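Local coordinates for capsular polysaccharide export system protein KpsC (Thermosulfurimonas dismutans, PDB 6MGB) that probably transfers Kdo sugars, as a GT-B-type beta-(2,4) Kdo transferase, in building the conserved glycolipid anchor of Gram-negative bacterial capsules, at residues V13-I18 against K52-K57; Q60-R63 against P68-A71. One frame throughout, in Å; residues are numbered along the deposited sequence.

Interaction 1. Residues V13-I18 against K52-K57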
# COMPACT_ATOMS: atom_id res chain seq x y z
N VAL A 13 16.58 16.31 3.52
CA VAL A 13 15.82 15.53 4.48
C VAL A 13 16.14 16.05 5.87
O VAL A 13 17.20 16.64 6.12
CB VAL A 13 16.11 14.01 4.39
CG1 VAL A 13 15.76 13.49 3.00
CG2 VAL A 13 17.56 13.71 4.73
N PHE A 14 15.21 15.83 6.80
CA PHE A 14 15.35 16.28 8.17
C PHE A 14 15.31 15.11 9.15
O PHE A 14 14.95 15.29 10.32
CB PHE A 14 14.27 17.31 8.49
CG PHE A 14 14.45 18.59 7.73
CD1 PHE A 14 15.08 19.68 8.32
CD2 PHE A 14 14.03 18.70 6.42
CE1 PHE A 14 15.26 20.86 7.62
CE2 PHE A 14 14.21 19.88 5.71
CZ PHE A 14 14.82 20.95 6.32
N SER A 15 15.69 13.92 8.70
CA SER A 15 15.78 12.75 9.55
C SER A 15 16.83 11.82 8.95
O SER A 15 16.74 11.46 7.77
CB SER A 15 14.43 12.03 9.66
OG SER A 15 14.59 10.74 10.22
N ARG A 16 17.81 11.44 9.76
CA ARG A 16 18.80 10.45 9.33
C ARG A 16 18.23 9.04 9.29
O ARG A 16 18.90 8.14 8.78
CB ARG A 16 20.02 10.48 10.25
CG ARG A 16 20.75 11.80 10.28
CD ARG A 16 22.08 11.67 10.99
NE ARG A 16 22.84 12.92 11.01
CZ ARG A 16 23.52 13.40 9.98
NH1 ARG A 16 23.53 12.75 8.82
NH2 ARG A 16 24.17 14.55 10.09
N GLN A 17 17.01 8.84 9.79
CA GLN A 17 16.45 7.49 9.80
C GLN A 17 16.09 7.00 8.41
O GLN A 17 16.05 5.79 8.18
CB GLN A 17 15.22 7.45 10.72
CG GLN A 17 15.54 7.70 12.19
CD GLN A 17 16.59 6.75 12.73
OE1 GLN A 17 17.63 7.18 13.24
NE2 GLN A 17 16.32 5.45 12.64
N ILE A 18 15.84 7.91 7.46
CA ILE A 18 15.50 7.48 6.10
C ILE A 18 16.67 6.73 5.49
O ILE A 18 16.54 5.59 5.03
CB ILE A 18 15.08 8.68 5.23
CG1 ILE A 18 13.93 9.45 5.89
CG2 ILE A 18 14.68 8.19 3.84
CD1 ILE A 18 13.43 10.64 5.09
N LYS A 52 5.32 11.45 10.65
CA LYS A 52 6.04 11.63 11.89
C LYS A 52 6.48 13.09 12.04
O LYS A 52 6.36 13.90 11.11
CB LYS A 52 7.25 10.70 11.95
CG LYS A 52 8.24 10.92 10.81
CD LYS A 52 9.49 10.06 10.97
CE LYS A 52 9.16 8.57 10.90
NZ LYS A 52 10.39 7.73 10.93
N SER A 53 7.01 13.41 13.22
CA SER A 53 7.40 14.79 13.52
C SER A 53 8.36 15.34 12.47
O SER A 53 8.12 16.41 11.90
CB SER A 53 8.03 14.85 14.91
OG SER A 53 8.13 16.19 15.37
N THR A 54 9.45 14.62 12.20
CA THR A 54 10.43 15.11 11.24
C THR A 54 9.83 15.27 9.85
O THR A 54 10.20 16.20 9.12
CB THR A 54 11.64 14.17 11.18
OG1 THR A 54 11.19 12.83 10.91
CG2 THR A 54 12.42 14.20 12.49
N ALA A 55 8.91 14.39 9.46
CA ALA A 55 8.31 14.50 8.14
C ALA A 55 7.47 15.76 8.02
O ALA A 55 7.53 16.46 7.00
CB ALA A 55 7.46 13.26 7.85
N ARG A 56 6.69 16.09 9.05
CA ARG A 56 5.88 17.30 9.01
C ARG A 56 6.74 18.55 9.02
O ARG A 56 6.34 19.59 8.48
CB ARG A 56 4.90 17.31 10.19
CG ARG A 56 3.67 16.44 9.95
CD ARG A 56 2.71 16.45 11.13
NE ARG A 56 3.22 15.68 12.27
CZ ARG A 56 3.36 16.15 13.51
NH1 ARG A 56 3.02 17.40 13.82
NH2 ARG A 56 3.84 15.35 14.46
N LYS A 57 7.94 18.48 9.62
CA LYS A 57 8.86 19.61 9.53
C LYS A 57 9.36 19.77 8.11
O LYS A 57 9.49 20.90 7.61
CB LYS A 57 10.04 19.42 10.49
CG LYS A 57 11.01 20.61 10.48
CD LYS A 57 12.24 20.37 11.33
CE LYS A 57 13.15 21.59 11.30
NZ LYS A 57 14.48 21.34 11.93
O HOH W 1 12.34 9.66 9.30
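F14 meets K57 and T54 where the loop following strand 11-13 passes the N-terminal part of helix 53-65, in what is probably the Rossmann-like N-terminal domain of a GT-B-type enzyme. With CG anti to its carbonyl carbon (chi1 -68°), the F14 ring is directed at helix 53-65, where A58, K61 and W65 also touch it. The extended K57 chain crosses the F14 side chain at about a right angle, with CE and NZ each 4.0 Å from F14 CD1, oblique to the ring. On the backbone side, F14 O lies 3.5 Å from the methyl CG2 of T54, a van der Waals contact. The next residue, S15, lays its CB 3.6 Å from T54 OG1, while its hydroxyl turns to other partners. S15 OG caps the turn into helix 17-21 by accepting from Q17 N at 3.1 Å, the bond somewhat bent (148°). Without the S15 hydroxyl, as with an alanine here, Q17 N would probably lose its cap and the bridging water one of its two partners. That water sits 2.7 Å from S15 OG and accepts a hydrogen bond from K52 NZ at 3.2 Å.

Interaction 2. Residues Q60-R63 against P68-A71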
# COMPACT_ATOMS: atom_id res chain seq x y z
N GLN A 60 6.77 21.46 6.11
CA GLN A 60 6.75 22.88 6.41
C GLN A 60 7.86 23.62 5.68
O GLN A 60 7.65 24.73 5.17
CB GLN A 60 6.85 23.08 7.93
CG GLN A 60 7.64 24.29 8.41
CD GLN A 60 6.99 25.60 8.02
OE1 GLN A 60 5.96 25.63 7.34
NE2 GLN A 60 7.59 26.71 8.46
N LYS A 61 9.05 23.02 5.62
CA LYS A 61 10.16 23.67 4.90
C LYS A 61 9.88 23.73 3.41
O LYS A 61 10.16 24.75 2.77
CB LYS A 61 11.46 22.93 5.19
CG LYS A 61 11.94 23.03 6.64
CD LYS A 61 12.06 24.48 7.10
CE LYS A 61 12.59 24.58 8.52
NZ LYS A 61 12.26 25.90 9.11
N ALA A 62 9.34 22.66 2.82
CA ALA A 62 8.90 22.72 1.43
C ALA A 62 7.95 23.89 1.23
O ALA A 62 8.12 24.69 0.30
CB ALA A 62 8.21 21.41 1.04
N ARG A 63 6.94 23.99 2.09
CA ARG A 63 6.01 25.11 2.03
C ARG A 63 6.74 26.44 2.15
O ARG A 63 6.60 27.31 1.29
CB ARG A 63 4.97 24.95 3.15
CG ARG A 63 3.53 25.06 2.71
CD ARG A 63 2.61 24.25 3.62
NE ARG A 63 2.92 24.43 5.04
CZ ARG A 63 3.15 23.45 5.92
NH1 ARG A 63 3.09 22.18 5.56
NH2 ARG A 63 3.42 23.75 7.18
N PRO A 68 9.41 21.49 -4.03
CA PRO A 68 8.57 20.29 -4.04
C PRO A 68 8.83 19.44 -2.80
O PRO A 68 9.96 19.34 -2.32
CB PRO A 68 8.99 19.56 -5.32
CG PRO A 68 9.65 20.60 -6.16
CD PRO A 68 10.30 21.54 -5.20
N TYR A 69 7.77 18.84 -2.27
CA TYR A 69 7.88 17.89 -1.17
C TYR A 69 7.68 16.48 -1.72
O TYR A 69 6.64 16.18 -2.31
CB TYR A 69 6.85 18.17 -0.07
CG TYR A 69 6.88 17.10 1.00
CD1 TYR A 69 7.86 17.09 1.97
CD2 TYR A 69 5.93 16.09 1.02
CE1 TYR A 69 7.90 16.11 2.95
CE2 TYR A 69 5.95 15.10 1.99
CZ TYR A 69 6.94 15.12 2.95
OH TYR A 69 6.98 14.14 3.91
N LEU A 70 8.68 15.63 -1.52
CA LEU A 70 8.64 14.24 -1.96
C LEU A 70 8.18 13.38 -0.79
O LEU A 70 8.91 13.22 0.20
CB LEU A 70 10.00 13.79 -2.47
CG LEU A 70 10.68 14.68 -3.50
CD1 LEU A 70 11.95 14.02 -4.02
CD2 LEU A 70 9.75 15.00 -4.65
N ALA A 71 6.98 12.82 -0.89
CA ALA A 71 6.48 11.87 0.10
C ALA A 71 7.06 10.49 -0.20
O ALA A 71 6.83 9.94 -1.29
CB ALA A 71 4.96 11.83 0.08
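A62 and Y69 meet through apolar atoms, the A62 methyl coming up against the base of the tyrosine side chain. Their closest approach is 3.7 Å, from A62 CB to Y69 CB, and the same methyl lies 4.2 Å from Y69 CA. Since the alanine ends at CB, the two backbones can draw near, with A62 CA and Y69 CA 5.6 Å apart. The phenol does not lie across the methyl: CG of Y69 is anti to the backbone N (chi1 174°), which carries the ring past A62 and back along the helix, so that A62 CB stands oblique to it. There the ring packs on A55, A58 and M59, turns of the helix preceding A62.

These residues belong to the beta-alpha-beta unit made of strand 45-49, helix 53-65 and strand 69-74, and the contact closes over the short connection between the end of the helix and the second strand. A longer contact, 4.3 Å, runs from the carbonyl P68 O to A62 CB. The backbone hydrogen bonds of P68, L70 and A71 run to neighbouring strands: P68 and L70 both pair with V46, and L70 also with G48, which places the new strand beside strand 45-49, while A71 pairs with D94 of strand 90-94.

On the helix itself, K61 NZ forms a salt bridge with E64. R63 folds back over the preceding turn, so that Q60 CA stands 3.4 Å above one face of its guanidinium, offset toward the rim.

Both interactions use helix 53-65, but at different turns and against different neighbours. Interaction 1 holds its N-terminal part to the loop after strand 11-13, whereas interaction 2 sets a later turn against strand 69-74, the partner that follows it in the chain. Each is partly buried, F14 and A62 being the buried members. Interaction 1 buries more surface and reaches a wetter edge, mixing an aromatic ring, lysine chains and a bridging water; interaction 2 is smaller and mainly apolar, methyl against CB. The two touch where F14 CZ packs on K61 CG at 3.6 Å, and both lie away from the CMP pocket.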